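Local coordinates for protein 2,3-bisphosphoglycerate-independent phosphoglycerate mutase (Pyrococcus horikoshii, PDB 2ZKT) that probably interconverts 2-phosphoglycerate and 3-phosphoglycerate in glycolysis, as a metal-dependent phosphoglycerate mutase that needs no 2,3-bisphosphoglycerate, at residues 10-15 / 299-304; 27-32 / 318-323; 58-63 / 253-258; 282-287 / 324-329; 342-347 / 359-364. All blocks are in the same frame, centred on the assembly; numbering follows the deposited sequence.

Contact 1: residues 10-15 / 299-304; sequences IILDGL and LHFKPT. With ZN (zinc ion), chain G.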
# COMPACT_ATOMS: atom_id res chain seq x y z
N ILE B 10 12.72 -0.27 -14.27
CA ILE B 10 12.50 0.59 -13.11
C ILE B 10 13.11 0.02 -11.83
O ILE B 10 12.81 -1.11 -11.42
CB ILE B 10 10.98 0.82 -12.94
CG1 ILE B 10 10.46 1.57 -14.19
CG2 ILE B 10 10.68 1.61 -11.66
CD1 ILE B 10 8.99 1.87 -14.14
N ILE B 11 14.00 0.80 -11.21
CA ILE B 11 14.64 0.39 -9.97
C ILE B 11 14.20 1.21 -8.75
O ILE B 11 14.34 2.45 -8.71
CB ILE B 11 16.19 0.48 -10.07
CG1 ILE B 11 16.71 -0.54 -11.10
CG2 ILE B 11 16.82 0.24 -8.69
CD1 ILE B 11 16.37 -1.98 -10.77
N LEU B 12 13.66 0.50 -7.76
CA LEU B 12 13.23 1.12 -6.52
C LEU B 12 14.31 0.74 -5.51
O LEU B 12 14.24 -0.31 -4.87
CB LEU B 12 11.86 0.58 -6.10
CG LEU B 12 10.79 0.67 -7.20
CD1 LEU B 12 9.45 0.35 -6.58
CD2 LEU B 12 10.77 2.07 -7.81
N ASP B 13 15.33 1.60 -5.41
CA ASP B 13 16.48 1.40 -4.53
C ASP B 13 16.15 0.82 -3.15
O ASP B 13 15.27 1.33 -2.44
CB ASP B 13 17.22 2.74 -4.39
CG ASP B 13 18.72 2.58 -4.24
OD1 ASP B 13 19.17 2.20 -3.14
OD2 ASP B 13 19.45 2.81 -5.24
N GLY B 14 16.85 -0.25 -2.79
CA GLY B 14 16.64 -0.90 -1.50
C GLY B 14 15.24 -1.46 -1.27
O GLY B 14 14.82 -1.65 -0.13
N LEU B 15 14.52 -1.75 -2.36
CA LEU B 15 13.16 -2.28 -2.27
C LEU B 15 12.97 -3.45 -1.31
O LEU B 15 12.11 -3.41 -0.42
CB LEU B 15 12.69 -2.69 -3.67
CG LEU B 15 11.22 -3.13 -3.78
CD1 LEU B 15 10.30 -2.02 -3.26
CD2 LEU B 15 10.92 -3.45 -5.24
N LEU B 299 14.91 3.99 -15.20
CA LEU B 299 14.39 4.97 -14.23
C LEU B 299 14.79 4.54 -12.82
O LEU B 299 14.53 3.41 -12.40
CB LEU B 299 12.86 5.07 -14.35
CG LEU B 299 12.11 5.90 -13.30
CD1 LEU B 299 12.66 7.31 -13.22
CD2 LEU B 299 10.63 5.93 -13.66
N HIS B 300 15.41 5.46 -12.08
CA HIS B 300 15.85 5.18 -10.72
C HIS B 300 15.12 6.05 -9.69
O HIS B 300 14.88 7.24 -9.91
CB HIS B 300 17.37 5.40 -10.65
CG HIS B 300 18.00 4.91 -9.38
ND1 HIS B 300 18.02 5.65 -8.22
CD2 HIS B 300 18.65 3.75 -9.10
CE1 HIS B 300 18.65 4.97 -7.27
NE2 HIS B 300 19.04 3.81 -7.78
N PHE B 301 14.74 5.44 -8.56
CA PHE B 301 14.03 6.12 -7.46
C PHE B 301 14.80 5.74 -6.19
O PHE B 301 14.73 4.60 -5.75
CB PHE B 301 12.59 5.62 -7.37
CG PHE B 301 11.76 6.31 -6.32
CD1 PHE B 301 11.39 7.66 -6.48
CD2 PHE B 301 11.33 5.63 -5.18
CE1 PHE B 301 10.62 8.31 -5.51
CE2 PHE B 301 10.55 6.26 -4.20
CZ PHE B 301 10.19 7.60 -4.37
N LYS B 302 15.51 6.70 -5.60
CA LYS B 302 16.35 6.43 -4.42
C LYS B 302 15.76 6.45 -2.99
O LYS B 302 16.09 5.58 -2.17
CB LYS B 302 17.55 7.39 -4.45
CG LYS B 302 18.59 7.17 -3.36
CD LYS B 302 19.25 5.79 -3.48
CE LYS B 302 20.58 5.74 -2.72
NZ LYS B 302 20.45 6.23 -1.31
N PRO B 303 14.91 7.45 -2.66
CA PRO B 303 14.32 7.55 -1.31
C PRO B 303 13.88 6.27 -0.58
O PRO B 303 13.99 6.19 0.66
CB PRO B 303 13.17 8.56 -1.50
CG PRO B 303 12.91 8.55 -2.98
CD PRO B 303 14.28 8.42 -3.58
N THR B 304 13.39 5.26 -1.30
CA THR B 304 12.99 4.03 -0.63
C THR B 304 14.17 3.46 0.16
O THR B 304 14.00 2.89 1.25
CB THR B 304 12.52 2.95 -1.62
OG1 THR B 304 13.36 2.96 -2.78
CG2 THR B 304 11.07 3.19 -2.03
ZN ZN G . 21.08 1.21 -3.87
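Parallel strand pairing in the interior of the large mixed sheet joins Ile10, Ile11 and Leu12 to Leu299, His300 and Phe301, and delivers Asp13 to a zinc ion just beyond the strand ends. Ile11 N donates to Leu299 O at 2.9 Å, and Ile11 O accepts from Phe301 N. The following bond, Asp13 N to Phe301 O at 3.1 Å, is more bent. Leu12 CD2 packs 4.0 Å from Phe301 CB on one face, while Ile11 and His300 share the other. His300 carries its ring anti to the backbone N (chi1 -169°), which brings NE2 to within 2.8 Å of Asp13 OD2. That bond is weak, its N-H...O angle being 124°, and the ring and carboxylate planes stand 67° apart. Thr304 OG1 grips the main chain of Asp13, reaching its O in the carbonyl plane at 2.5 Å. Lys302 lays CD 3.3 Å from Asp13 CG and sends its ammonium to Asp305. A leucine in place of His300 would probably leave OD2 without this N-H partner, the carboxylate's rotation then resting more on the zinc. Since Asp13 OD1 binds zinc at 2.3 Å, the imidazole probably helps, as a second-shell group, to position this ligand.

Contact 2: residues 27-32 / 318-323; sequences TPLEYA and ELIERA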
# COMPACT_ATOMS: atom_id res chain seq x y z
N THR B 27 6.18 -7.11 4.63
CA THR B 27 7.31 -6.25 4.32
C THR B 27 6.66 -4.94 3.87
O THR B 27 5.48 -4.92 3.52
CB THR B 27 8.13 -6.79 3.16
OG1 THR B 27 7.30 -6.86 1.99
CG2 THR B 27 8.69 -8.19 3.50
N PRO B 28 7.43 -3.84 3.89
CA PRO B 28 6.90 -2.53 3.46
C PRO B 28 6.24 -2.62 2.08
O PRO B 28 5.20 -2.00 1.84
CB PRO B 28 8.15 -1.64 3.45
CG PRO B 28 8.92 -2.18 4.63
CD PRO B 28 8.79 -3.69 4.45
N LEU B 29 6.84 -3.38 1.17
CA LEU B 29 6.31 -3.53 -0.18
C LEU B 29 4.97 -4.24 -0.19
O LEU B 29 4.08 -3.88 -0.96
CB LEU B 29 7.29 -4.31 -1.08
CG LEU B 29 6.70 -4.75 -2.44
CD1 LEU B 29 6.09 -3.55 -3.18
CD2 LEU B 29 7.81 -5.38 -3.28
N GLU B 30 4.81 -5.25 0.67
CA GLU B 30 3.56 -6.00 0.72
C GLU B 30 2.47 -5.15 1.37
O GLU B 30 1.37 -5.01 0.84
CB GLU B 30 3.77 -7.32 1.48
CG GLU B 30 4.70 -8.29 0.75
CD GLU B 30 5.20 -9.43 1.64
OE1 GLU B 30 5.33 -9.22 2.88
OE2 GLU B 30 5.49 -10.54 1.11
N TYR B 31 2.83 -4.56 2.52
CA TYR B 31 1.94 -3.70 3.32
C TYR B 31 1.47 -2.46 2.52
O TYR B 31 0.30 -2.13 2.53
CB TYR B 31 2.70 -3.24 4.58
CG TYR B 31 1.92 -2.34 5.52
CD1 TYR B 31 0.99 -2.87 6.42
CD2 TYR B 31 2.12 -0.95 5.51
CE1 TYR B 31 0.29 -2.04 7.30
CE2 TYR B 31 1.41 -0.11 6.39
CZ TYR B 31 0.50 -0.67 7.28
OH TYR B 31 -0.21 0.14 8.16
N ALA B 32 2.41 -1.80 1.85
CA ALA B 32 2.11 -0.60 1.06
C ALA B 32 1.03 -0.85 0.02
O ALA B 32 1.00 -1.89 -0.61
CB ALA B 32 3.39 -0.10 0.37
N GLU B 318 5.33 4.08 2.70
CA GLU B 318 4.73 5.31 2.18
C GLU B 318 5.44 5.72 0.88
O GLU B 318 4.81 6.13 -0.10
CB GLU B 318 4.85 6.42 3.25
CG GLU B 318 3.92 7.62 3.06
CD GLU B 318 4.31 8.51 1.89
OE1 GLU B 318 5.44 9.05 1.90
OE2 GLU B 318 3.47 8.68 0.97
N LEU B 319 6.77 5.60 0.87
CA LEU B 319 7.55 5.94 -0.32
C LEU B 319 7.32 4.96 -1.48
O LEU B 319 7.32 5.34 -2.64
CB LEU B 319 9.03 5.97 0.06
CG LEU B 319 9.33 7.18 0.96
CD1 LEU B 319 10.72 7.11 1.60
CD2 LEU B 319 9.26 8.51 0.21
N ILE B 320 7.17 3.65 -1.13
CA ILE B 320 6.88 2.69 -2.19
C ILE B 320 5.54 3.02 -2.86
O ILE B 320 5.30 2.75 -4.03
CB ILE B 320 6.87 1.25 -1.63
CG1 ILE B 320 8.29 0.82 -1.20
CG2 ILE B 320 6.40 0.26 -2.73
CD1 ILE B 320 8.32 -0.55 -0.50
N GLU B 321 4.64 3.63 -2.05
CA GLU B 321 3.34 4.04 -2.59
C GLU B 321 3.48 5.22 -3.56
O GLU B 321 2.77 5.32 -4.55
CB GLU B 321 2.39 4.41 -1.42
CG GLU B 321 1.69 3.18 -0.82
CD GLU B 321 0.73 3.60 0.29
OE1 GLU B 321 0.07 4.62 0.15
OE2 GLU B 321 0.62 2.87 1.27
N ARG B 322 4.41 6.13 -3.27
CA ARG B 322 4.63 7.27 -4.17
C ARG B 322 5.17 6.71 -5.50
O ARG B 322 4.85 7.21 -6.58
CB ARG B 322 5.61 8.27 -3.53
CG ARG B 322 4.98 9.07 -2.39
CD ARG B 322 5.98 9.94 -1.64
NE ARG B 322 6.78 10.79 -2.53
CZ ARG B 322 7.83 11.50 -2.13
NH1 ARG B 322 8.21 11.46 -0.85
NH2 ARG B 322 8.52 12.23 -3.01
N ALA B 323 5.98 5.66 -5.40
CA ALA B 323 6.54 5.03 -6.59
C ALA B 323 5.39 4.39 -7.39
O ALA B 323 5.37 4.47 -8.63
CB ALA B 323 7.59 3.96 -6.20
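Residues 28-31 form a single helical turn, with Thr27 as N-cap and Ala32 just past its end, and meet the longer helix at residues 318-323; Ala32 CA is 6.0 Å from Glu321 CA and Leu29 CA 6.6 Å from Ile320 CA. Thr27 and Glu30 close the start of the short turn as a capping box: Glu30 N donates to Thr27 OG1, and Thr27 N returns a bond of 2.9 Å to Glu30 OE1. That carboxylate also forms a salt bridge with Arg381.

Ile320 is the central side chain of the interface. Its CD1 presses on the backbone of the turn, 3.6 Å from Leu29 N, and lies 4.1 Å from Pro28 CB. Its other branch, CG2, meets Leu29 CD1 at 3.8 Å, the two side chains crossing at about a right angle. This packs the short helix after strand 6-12 onto helix 313-331, where Leu15 and Thr304 also touch Ile320. Ala32 sets CB 3.9 Å from CG of Glu321. The extended glutamate then runs past Ala32 CA, 3.8 Å from OE2, and that oxygen accepts from the backbone N of Asn33. An alanine in place of Glu321 would probably leave Asn33 N without this acceptor and open a gap beside Ala32. No hydrogen bond links the two segments themselves, so apolar packing around Ile320 holds them, with one carboxylate fastening the chain directly after the turn.

Contact 3: residues 58-63 / 253-258; sequences AGSDTA and ALVKGV. With ZN (zinc ion), chain G.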
# COMPACT_ATOMS: atom_id res chain seq x y z
N ALA B 58 25.24 -6.29 -1.80
CA ALA B 58 25.90 -5.55 -2.86
C ALA B 58 25.85 -4.05 -2.57
O ALA B 58 24.82 -3.53 -2.13
CB ALA B 58 25.22 -5.82 -4.19
N GLY B 59 26.97 -3.36 -2.82
CA GLY B 59 27.00 -1.92 -2.66
C GLY B 59 26.15 -1.39 -3.81
O GLY B 59 25.88 -2.13 -4.77
N SER B 60 25.71 -0.14 -3.74
CA SER B 60 24.87 0.42 -4.80
C SER B 60 25.51 0.37 -6.20
O SER B 60 24.82 0.13 -7.19
CB SER B 60 24.48 1.86 -4.46
OG SER B 60 23.20 2.18 -4.99
N ASP B 61 26.82 0.61 -6.28
CA ASP B 61 27.52 0.62 -7.57
C ASP B 61 27.63 -0.77 -8.22
O ASP B 61 27.29 -0.94 -9.40
CB ASP B 61 28.92 1.26 -7.41
CG ASP B 61 29.72 0.65 -6.26
OD1 ASP B 61 29.16 -0.18 -5.50
OD2 ASP B 61 30.91 1.02 -6.10
N THR B 62 28.08 -1.76 -7.45
CA THR B 62 28.21 -3.14 -7.94
C THR B 62 26.83 -3.76 -8.28
O THR B 62 26.72 -4.59 -9.20
CB THR B 62 28.93 -4.05 -6.89
OG1 THR B 62 28.17 -4.07 -5.67
CG2 THR B 62 30.35 -3.54 -6.61
N ALA B 63 25.79 -3.35 -7.55
CA ALA B 63 24.44 -3.87 -7.79
C ALA B 63 23.92 -3.38 -9.13
O ALA B 63 23.22 -4.11 -9.84
CB ALA B 63 23.48 -3.42 -6.66
N ALA B 253 24.09 10.72 -7.63
CA ALA B 253 25.38 10.79 -8.32
C ALA B 253 25.99 9.42 -8.69
O ALA B 253 26.30 9.16 -9.85
CB ALA B 253 26.37 11.59 -7.47
N LEU B 254 26.16 8.56 -7.68
CA LEU B 254 26.77 7.25 -7.90
C LEU B 254 26.09 6.40 -8.99
O LEU B 254 26.77 5.72 -9.75
CB LEU B 254 26.81 6.47 -6.58
CG LEU B 254 27.53 5.12 -6.63
CD1 LEU B 254 28.93 5.30 -7.21
CD2 LEU B 254 27.60 4.52 -5.23
N VAL B 255 24.76 6.45 -9.06
CA VAL B 255 24.06 5.66 -10.07
C VAL B 255 24.15 6.31 -11.44
O VAL B 255 24.20 5.61 -12.47
CB VAL B 255 22.58 5.42 -9.66
CG1 VAL B 255 21.83 4.66 -10.76
CG2 VAL B 255 22.54 4.63 -8.35
N LYS B 256 24.16 7.64 -11.48
CA LYS B 256 24.28 8.36 -12.76
C LYS B 256 25.66 8.00 -13.33
O LYS B 256 25.82 7.86 -14.55
CB LYS B 256 24.21 9.87 -12.54
CG LYS B 256 22.90 10.36 -11.94
CD LYS B 256 22.99 11.84 -11.60
CE LYS B 256 23.37 12.67 -12.82
NZ LYS B 256 23.61 14.10 -12.47
N GLY B 257 26.63 7.86 -12.43
CA GLY B 257 28.00 7.53 -12.83
C GLY B 257 28.11 6.16 -13.48
O GLY B 257 28.68 6.02 -14.57
N VAL B 258 27.54 5.14 -12.83
CA VAL B 258 27.58 3.80 -13.38
C VAL B 258 26.88 3.81 -14.74
O VAL B 258 27.41 3.30 -15.73
CB VAL B 258 26.87 2.79 -12.44
CG1 VAL B 258 26.80 1.41 -13.11
CG2 VAL B 258 27.63 2.70 -11.11
ZN ZN G . 21.08 1.21 -3.87
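Ser60 has a divided role: its OG binds a zinc ion at 2.6 Å, while its CB leans on the hydrocarbon of Leu254, 4.2 Å from CD2. No hydrogen bond crosses between residues 58-63 and 253-258, and what residues 253-258 set against the metal ligand is aliphatic carbon. Val255 CG2 adds to the backing, 4.2 Å from Ser60 OG.

Next along the chain, Asp61 presents its CB to the forked end of Leu254, with CD1 at 4.0 Å. CG of Asp61 stands between its own backbone N and carbonyl carbon (chi1 51°), which folds the carboxylate back over the helix start. There OD1 accepts from Thr62 N at 2.7 Å, the donor sitting above the carboxylate plane, and OD2 is taken up by the Tyr76 hydroxyl. Val258, one helical turn after Leu254, closes on the same residue through CG2, 4.0 Å from Asp61 O.

Zinc is thus reached from the N-terminal end of helix 60-67, with Gly59 as the N-cap residue. A metal-bound hydroxyl at a helix start is a feature of the alkaline phosphatase superfamily, in several relatives of which that position carries the nucleophile, and Ser60 is consistent with such a place. Asp13, Asp346 and His347 complete the site.

Gly59 O anchors the opening turn twice, accepting from Ala63 N and, at 3.1 Å, from Thr62 OG1. Phe82 and Glu83 of helix 80-86 also pack against Leu254.

Contact 4: residues 282-287 / 324-329; sequences AKAKKA and DRMIGY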
# COMPACT_ATOMS: atom_id res chain seq x y z
N ALA B 282 7.73 13.83 -11.90
CA ALA B 282 8.58 14.48 -12.89
C ALA B 282 9.48 13.47 -13.59
O ALA B 282 9.79 13.58 -14.76
CB ALA B 282 9.43 15.53 -12.18
N LYS B 283 9.89 12.45 -12.83
CA LYS B 283 10.74 11.39 -13.37
C LYS B 283 9.93 10.56 -14.37
O LYS B 283 10.43 10.18 -15.44
CB LYS B 283 11.26 10.50 -12.24
CG LYS B 283 12.42 11.12 -11.47
CD LYS B 283 12.83 10.25 -10.29
CE LYS B 283 14.04 10.84 -9.60
NZ LYS B 283 14.31 10.16 -8.31
N ALA B 284 8.67 10.29 -14.01
CA ALA B 284 7.78 9.51 -14.86
C ALA B 284 7.50 10.29 -16.13
O ALA B 284 7.56 9.74 -17.24
CB ALA B 284 6.48 9.22 -14.12
N LYS B 285 7.19 11.58 -15.97
CA LYS B 285 6.90 12.45 -17.11
C LYS B 285 8.07 12.35 -18.10
O LYS B 285 7.86 12.12 -19.30
CB LYS B 285 6.71 13.89 -16.61
CG LYS B 285 6.13 14.87 -17.63
CD LYS B 285 7.20 15.40 -18.59
CE LYS B 285 6.65 16.52 -19.47
NZ LYS B 285 5.54 16.07 -20.36
N LYS B 286 9.29 12.49 -17.59
CA LYS B 286 10.49 12.43 -18.42
C LYS B 286 10.72 11.04 -19.05
O LYS B 286 11.08 10.94 -20.24
CB LYS B 286 11.73 12.84 -17.61
CG LYS B 286 13.01 12.94 -18.44
CD LYS B 286 12.84 13.95 -19.58
CE LYS B 286 14.03 13.93 -20.53
NZ LYS B 286 13.81 14.83 -21.71
N ALA B 287 10.52 9.97 -18.26
CA ALA B 287 10.70 8.60 -18.75
C ALA B 287 9.85 8.38 -20.00
O ALA B 287 10.32 7.83 -21.01
CB ALA B 287 10.30 7.59 -17.67
N ASP B 324 4.44 3.75 -6.70
CA ASP B 324 3.34 3.11 -7.41
C ASP B 324 2.57 4.12 -8.25
O ASP B 324 2.21 3.84 -9.41
CB ASP B 324 2.38 2.39 -6.45
CG ASP B 324 1.51 1.34 -7.17
OD1 ASP B 324 2.09 0.38 -7.73
OD2 ASP B 324 0.26 1.47 -7.17
N ARG B 325 2.33 5.31 -7.69
CA ARG B 325 1.62 6.36 -8.43
C ARG B 325 2.49 6.80 -9.61
O ARG B 325 1.99 7.05 -10.71
CB ARG B 325 1.31 7.56 -7.52
CG ARG B 325 0.50 7.19 -6.29
CD ARG B 325 0.04 8.41 -5.49
NE ARG B 325 -0.37 8.00 -4.14
CZ ARG B 325 0.39 8.13 -3.05
NH1 ARG B 325 1.61 8.67 -3.14
NH2 ARG B 325 -0.04 7.69 -1.87
N MET B 326 3.80 6.91 -9.37
CA MET B 326 4.74 7.29 -10.43
C MET B 326 4.60 6.28 -11.56
O MET B 326 4.51 6.66 -12.74
CB MET B 326 6.19 7.28 -9.88
CG MET B 326 7.27 7.44 -10.94
SD MET B 326 8.96 7.29 -10.26
CE MET B 326 9.10 5.43 -10.09
N ILE B 327 4.56 4.99 -11.21
CA ILE B 327 4.42 3.92 -12.20
C ILE B 327 3.03 4.00 -12.85
O ILE B 327 2.90 3.80 -14.06
CB ILE B 327 4.60 2.53 -11.53
CG1 ILE B 327 6.07 2.37 -11.09
CG2 ILE B 327 4.19 1.40 -12.49
CD1 ILE B 327 6.26 1.55 -9.83
N GLY B 328 2.02 4.31 -12.04
CA GLY B 328 0.66 4.43 -12.56
C GLY B 328 0.58 5.48 -13.67
O GLY B 328 -0.15 5.32 -14.65
N TYR B 329 1.33 6.57 -13.51
CA TYR B 329 1.35 7.62 -14.53
C TYR B 329 1.92 7.04 -15.83
O TYR B 329 1.30 7.15 -16.90
CB TYR B 329 2.22 8.80 -14.06
CG TYR B 329 2.40 9.87 -15.13
CD1 TYR B 329 1.41 10.84 -15.36
CD2 TYR B 329 3.53 9.87 -15.95
CE1 TYR B 329 1.55 11.78 -16.38
CE2 TYR B 329 3.68 10.80 -16.98
CZ TYR B 329 2.69 11.75 -17.20
OH TYR B 329 2.83 12.65 -18.24
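Tyr329 reaches across from one helix to lie against Ala284 and Lys285 of another. Its CB projects toward the partner helix, and with CG anti to the backbone N (chi1 174°) the ring continues in that direction. CD2 comes first to the methyl of Ala284, 3.5 Å from CB. CE2, one atom farther out, meets the main chain of the next residue, 3.6 Å from Lys285 CA. At the tip, OH lies 4.0 Å from CG of Lys285, whose side chain runs alongside the tyrosine and points the same way before its ammonium leads off.

Ala284 CB also sits 3.7 Å from Met326 CG and 3.5 Å from Met326 O, so one small methyl fits between a methionine, its carbonyl and an aromatic ring. The small alanine is consistent with the close approach, 5.8 Å between Ala284 CA and Met326 CA. Met326 SD then passes at 4.4 Å from Lys283 CB.

The segment axes cross at -27° with 8.8 Å between them. Helices 280-291 and 313-331 lie in one helical layer of the three-layer alpha/beta/alpha fold of the alkaline phosphatase superfamily, the latter in the crossover between parallel strands 296-301 and 339-344.

Contact 5: residues 342-347 / 359-364; sequences AITGDH and DPVPLL. With ZN (zinc ion), chain G.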
# COMPACT_ATOMS: atom_id res chain seq x y z
N ALA B 342 10.04 -3.78 -16.63
CA ALA B 342 10.61 -4.57 -15.54
C ALA B 342 10.77 -3.67 -14.32
O ALA B 342 11.21 -2.52 -14.43
CB ALA B 342 11.97 -5.15 -15.96
N ILE B 343 10.40 -4.19 -13.16
CA ILE B 343 10.52 -3.41 -11.93
C ILE B 343 11.15 -4.24 -10.83
O ILE B 343 10.77 -5.39 -10.58
CB ILE B 343 9.13 -2.93 -11.46
CG1 ILE B 343 8.49 -2.04 -12.53
CG2 ILE B 343 9.26 -2.18 -10.13
CD1 ILE B 343 7.05 -1.65 -12.25
N THR B 344 12.14 -3.67 -10.15
CA THR B 344 12.76 -4.38 -9.05
C THR B 344 13.62 -3.41 -8.24
O THR B 344 13.55 -2.20 -8.39
CB THR B 344 13.63 -5.51 -9.63
OG1 THR B 344 14.06 -6.36 -8.56
CG2 THR B 344 14.87 -4.92 -10.32
N GLY B 345 14.44 -3.98 -7.34
CA GLY B 345 15.40 -3.16 -6.63
C GLY B 345 16.82 -3.63 -6.93
O GLY B 345 17.05 -4.79 -7.26
N ASP B 346 17.78 -2.69 -6.88
CA ASP B 346 19.17 -3.08 -7.07
C ASP B 346 19.67 -3.95 -5.91
O ASP B 346 20.71 -4.61 -5.99
CB ASP B 346 20.02 -1.81 -7.20
CG ASP B 346 19.81 -0.92 -5.99
OD1 ASP B 346 18.67 -0.85 -5.52
OD2 ASP B 346 20.77 -0.30 -5.53
N HIS B 347 18.90 -3.92 -4.80
CA HIS B 347 19.25 -4.76 -3.65
C HIS B 347 18.24 -4.61 -2.50
O HIS B 347 17.32 -3.79 -2.54
CB HIS B 347 20.66 -4.37 -3.17
CG HIS B 347 20.65 -2.94 -2.68
ND1 HIS B 347 20.05 -2.55 -1.53
CD2 HIS B 347 21.26 -1.82 -3.26
CE1 HIS B 347 20.29 -1.23 -1.42
NE2 HIS B 347 21.02 -0.76 -2.44
N ASP B 359 19.52 -10.52 1.05
CA ASP B 359 18.20 -11.05 0.69
C ASP B 359 17.90 -10.74 -0.79
O ASP B 359 18.10 -9.62 -1.24
CB ASP B 359 17.10 -10.43 1.57
CG ASP B 359 17.32 -10.68 3.05
OD1 ASP B 359 17.19 -11.85 3.48
OD2 ASP B 359 17.63 -9.71 3.78
N PRO B 360 17.43 -11.75 -1.55
CA PRO B 360 17.12 -11.56 -2.98
C PRO B 360 16.05 -10.46 -3.10
O PRO B 360 15.40 -10.13 -2.12
CB PRO B 360 16.61 -12.95 -3.42
CG PRO B 360 16.03 -13.53 -2.13
CD PRO B 360 17.07 -13.11 -1.10
N VAL B 361 15.88 -9.91 -4.30
CA VAL B 361 14.93 -8.82 -4.48
C VAL B 361 13.77 -9.18 -5.39
O VAL B 361 13.95 -9.79 -6.44
CB VAL B 361 15.66 -7.58 -5.05
CG1 VAL B 361 14.71 -6.38 -5.10
CG2 VAL B 361 16.88 -7.25 -4.20
N PRO B 362 12.54 -8.77 -5.01
CA PRO B 362 11.39 -9.09 -5.85
C PRO B 362 11.56 -8.43 -7.22
O PRO B 362 12.06 -7.30 -7.33
CB PRO B 362 10.20 -8.53 -5.05
CG PRO B 362 10.82 -7.44 -4.24
CD PRO B 362 12.13 -8.02 -3.80
N LEU B 363 11.14 -9.16 -8.25
CA LEU B 363 11.26 -8.70 -9.63
C LEU B 363 9.98 -9.00 -10.41
O LEU B 363 9.38 -10.06 -10.25
CB LEU B 363 12.43 -9.44 -10.32
CG LEU B 363 12.52 -9.41 -11.86
CD1 LEU B 363 12.64 -7.95 -12.33
CD2 LEU B 363 13.73 -10.21 -12.34
N LEU B 364 9.57 -8.07 -11.26
CA LEU B 364 8.40 -8.31 -12.08
C LEU B 364 8.70 -7.84 -13.51
O LEU B 364 9.43 -6.86 -13.71
CB LEU B 364 7.17 -7.59 -11.51
CG LEU B 364 6.83 -6.12 -11.80
CD1 LEU B 364 6.48 -5.91 -13.26
CD2 LEU B 364 5.62 -5.73 -10.94
ZN ZN G . 21.08 1.21 -3.87
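Thr344 turns OG1 anti to its backbone nitrogen (chi1 -170°), which aims the hydroxyl at Pro362 and yields a short bond of 2.5 Å from OG1 to Pro362 O. The donor stands above the carbonyl plane. Two and three residues on, Asp346 (chi1 55°) and His347 (chi1 64°) each set CG between the backbone N and carbonyl carbon, and their ends converge on one zinc ion. Asp346 OD2 binds it at 2.3 Å and His347 NE2 at 2.4 Å.

Val361 packs its two methyls on the chain that leads to these ligands. CG1 lies 3.3 Å from Gly345 N; a CB on this glycine would come tight against the same methyl. CG2 touches the main chain of His347, 3.4 Å from its C. Farther along, Ile343 and Leu364 form an antiparallel hydrogen-bonded pair, Ile343 N to Leu364 O at 2.9 Å and Leu364 N to Ile343 O at 3.0 Å. Their side chains meet on one face of the sheet, while Leu363 CD1 rests on Thr344 CB on the other.

Asp13 and Ser60 complete the zinc site. Strand 361-366 lies between strands 339-344 and 45-50 and opposes the direction of 339-344, which pairs on its other edge with the parallel strand 6-12, and Ala63 and His64 of helix 60-67 pack against Asp346.

Overall arrangement
Contacts 1, 3 and 5 meet at one zinc ion, contributing Asp13, Ser60, and Asp346 with His347; a second zinc lies about 4 Å from the side chains of Asp13 and His347. Contacts 1 and 5, their centres 10 Å apart, belong to neighbouring strands of one sheet, with a probable hydrogen bond from Leu12 N to Thr344 O at 2.8 Å. Contact 3 touches contact 1 where Val255 CG2 lies 3.6 Å from His300 NE2. Contacts 2 and 4 use successive parts of helix 313-331; the side chains of Ile320 and Lys283 are about 13 and 12 Å from a zinc ion. Contact 2 meets the loop after strand 6-12 at Leu15, and contact 4 reaches the sheet, Met326 CE lying 3.9 Å from Leu299 CD2.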